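Local coordinates for clan CA, family C40, NlpC/P60 superfamily cysteine peptidase (Trichomonas vaginalis, PDB 6BIO), which probably acts as a cysteine-type peptidase of the NlpC/P60 kind, a family that cleaves peptide bonds in bacterial peptidoglycan, at residues Glu156-Leu161 against Trp188-Leu193. Residues are numbered along the deposited sequence; the frame is centred on the assembly and turned at random.
Sequences ERAANL and WAYNRL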
loop_
_atom_site.group_PDB
_atom_site.type_symbol
_atom_site.label_atom_id
_atom_site.label_comp_id
_atom_site.label_asym_id
_atom_site.label_seq_id
_atom_site.Cartn_x
_atom_site.Cartn_y
_atom_site.Cartn_z
ATOM N N GLU A 156 -3.571 -11.922 4.495
ATOM C CA GLU A 156 -4.631 -11.830 5.480
ATOM C C GLU A 156 -4.919 -10.378 5.799
ATOM O O GLU A 156 -6.075 -10.002 5.999
ATOM C CB GLU A 156 -4.246 -12.618 6.744
ATOM C CG GLU A 156 -4.161 -14.130 6.432
ATOM C CD GLU A 156 -3.938 -15.022 7.614
ATOM O OE1 GLU A 156 -3.913 -14.526 8.768
ATOM O OE2 GLU A 156 -3.866 -16.264 7.359
ATOM N N ARG A 157 -3.896 -9.525 5.842
ATOM C CA ARG A 157 -4.158 -8.116 6.124
ATOM C C ARG A 157 -4.954 -7.475 4.990
ATOM O O ARG A 157 -5.823 -6.626 5.227
ATOM C CB ARG A 157 -2.837 -7.378 6.365
ATOM C CG ARG A 157 -2.071 -7.883 7.553
ATOM C CD ARG A 157 -0.807 -7.057 7.845
ATOM N NE ARG A 157 -0.133 -7.591 9.019
ATOM C CZ ARG A 157 0.815 -8.523 8.998
ATOM N NH1 ARG A 157 1.334 -8.962 10.143
ATOM N NH2 ARG A 157 1.290 -8.978 7.850
ATOM N N ALA A 158 -4.651 -7.843 3.746
ATOM C CA ALA A 158 -5.388 -7.296 2.613
ATOM C C ALA A 158 -6.849 -7.722 2.663
ATOM O O ALA A 158 -7.745 -6.912 2.386
ATOM C CB ALA A 158 -4.738 -7.748 1.321
ATOM N N ALA A 159 -7.107 -8.980 3.034
ATOM C CA ALA A 159 -8.471 -9.479 3.164
ATOM C C ALA A 159 -9.219 -8.710 4.240
ATOM O O ALA A 159 -10.389 -8.354 4.058
ATOM C CB ALA A 159 -8.444 -10.969 3.493
ATOM N N ASN A 160 -8.571 -8.434 5.381
ATOM C CA ASN A 160 -9.224 -7.589 6.381
ATOM C C ASN A 160 -9.553 -6.211 5.795
ATOM O O ASN A 160 -10.651 -5.676 6.010
ATOM C CB ASN A 160 -8.375 -7.445 7.639
ATOM C CG ASN A 160 -8.989 -6.408 8.607
ATOM O OD1 ASN A 160 -10.021 -6.652 9.263
ATOM N ND2 ASN A 160 -8.363 -5.245 8.697
ATOM N N LEU A 161 -8.604 -5.603 5.075
ATOM C CA LEU A 161 -8.846 -4.256 4.540
ATOM C C LEU A 161 -10.068 -4.212 3.620
ATOM O O LEU A 161 -10.871 -3.283 3.720
ATOM C CB LEU A 161 -7.593 -3.741 3.828
ATOM C CG LEU A 161 -6.541 -3.225 4.809
ATOM C CD1 LEU A 161 -5.138 -3.296 4.243
ATOM C CD2 LEU A 161 -6.870 -1.790 5.224
ATOM N N TRP A 188 -6.534 0.137 -3.762
ATOM C CA TRP A 188 -6.622 0.820 -2.480
ATOM C C TRP A 188 -6.138 -0.087 -1.349
ATOM O O TRP A 188 -5.387 0.331 -0.453
ATOM C CB TRP A 188 -8.076 1.282 -2.248
ATOM C CG TRP A 188 -8.264 1.722 -0.815
ATOM C CD1 TRP A 188 -7.940 2.907 -0.274
ATOM C CD2 TRP A 188 -8.699 0.889 0.268
ATOM N NE1 TRP A 188 -8.144 2.872 1.092
ATOM C CE2 TRP A 188 -8.599 1.644 1.447
ATOM C CE3 TRP A 188 -9.174 -0.420 0.350
ATOM C CZ2 TRP A 188 -8.959 1.125 2.690
ATOM C CZ3 TRP A 188 -9.514 -0.913 1.582
ATOM C CH2 TRP A 188 -9.376 -0.150 2.736
ATOM N N ALA A 189 -6.642 -1.321 -1.302
ATOM C CA ALA A 189 -6.317 -2.192 -0.178
ATOM C C ALA A 189 -4.809 -2.389 -0.093
ATOM O O ALA A 189 -4.208 -2.341 0.985
ATOM C CB ALA A 189 -7.036 -3.534 -0.309
ATOM N N TYR A 190 -4.169 -2.653 -1.240
ATOM C CA TYR A 190 -2.722 -2.837 -1.220
ATOM C C TYR A 190 -1.965 -1.534 -0.968
ATOM O O TYR A 190 -0.894 -1.553 -0.338
ATOM C CB TYR A 190 -2.252 -3.628 -2.466
ATOM C CG TYR A 190 -2.418 -5.117 -2.203
ATOM C CD1 TYR A 190 -1.461 -5.769 -1.464
ATOM C CD2 TYR A 190 -3.519 -5.832 -2.635
ATOM C CE1 TYR A 190 -1.596 -7.081 -1.139
ATOM C CE2 TYR A 190 -3.668 -7.164 -2.304
ATOM C CZ TYR A 190 -2.676 -7.798 -1.588
ATOM O OH TYR A 190 -2.779 -9.123 -1.231
ATOM N N ASN A 191 -2.536 -0.388 -1.340
ATOM C CA ASN A 191 -1.933 0.895 -0.984
ATOM C C ASN A 191 -1.766 0.986 0.527
ATOM O O ASN A 191 -0.746 1.472 1.018
ATOM C CB ASN A 191 -2.793 2.055 -1.475
ATOM C CG ASN A 191 -2.194 3.382 -1.050
ATOM O OD1 ASN A 191 -2.601 3.995 -0.060
ATOM N ND2 ASN A 191 -1.177 3.809 -1.764
ATOM N N ARG A 192 -2.757 0.512 1.285
ATOM C CA ARG A 192 -2.691 0.562 2.740
ATOM C C ARG A 192 -1.674 -0.393 3.345
ATOM O O ARG A 192 -1.362 -0.280 4.543
ATOM C CB ARG A 192 -4.079 0.293 3.274
ATOM C CG ARG A 192 -5.088 1.431 3.042
ATOM C CD ARG A 192 -4.660 2.711 3.676
ATOM N NE ARG A 192 -5.661 3.762 3.662
ATOM C CZ ARG A 192 -5.679 4.795 2.841
ATOM N NH1 ARG A 192 -4.824 4.903 1.863
ATOM N NH2 ARG A 192 -6.583 5.741 3.012
ATOM N N LEU A 193 -1.105 -1.292 2.547
ATOM C CA LEU A 193 0.001 -2.166 2.926
ATOM C C LEU A 193 1.300 -1.754 2.254
ATOM O O LEU A 193 2.299 -2.490 2.305
ATOM C CB LEU A 193 -0.350 -3.612 2.550
ATOM C CG LEU A 193 -1.611 -4.123 3.271
ATOM C CD1 LEU A 193 -2.027 -5.476 2.734
ATOM C CD2 LEU A 193 -1.431 -4.216 4.801
#
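L161 packs on segment 188-193 and overlaps more of it than any other residue of 156-161. CD1 sits 3.5 Å from the backbone O of A189 and also packs on CG of L193, the two leucine side chains running past each other in opposite directions. CD2 reaches CH2 of W188 at 3.9 Å. Both methyls meet CB of R192. The CB methyl of A189 meets CB of L161 at 4.2 Å, where the two backbones come closest. The CZ3-CH2 edge of W188 faces the carbonyl O and CB of L161, and that O lies in the ring plane, 3.5 Å from CZ3. CG of R192 lies over the rim of one indole face, and NE1 of W188 sits above the centre of the guanidinium, which forms a salt bridge with D51. With CG anti to its carbonyl carbon (chi1 -61°), L193 sends CD1 to CB of A158 at 3.8 Å and CD2 to CB of R157. Y190 approaches A158 obliquely, with CZ 3.6 Å from the alanine CB; its hydroxyl is held by the backbone O of G220. M240 of strand 237-243 touches A158, A189 and Y190. This is apolar packing of helix 154-163 on the end of helix 182-191 and the residues after it, beside the antiparallel sheet that holds strand 237-243, as in the papain-like fold of NlpC/P60 domains.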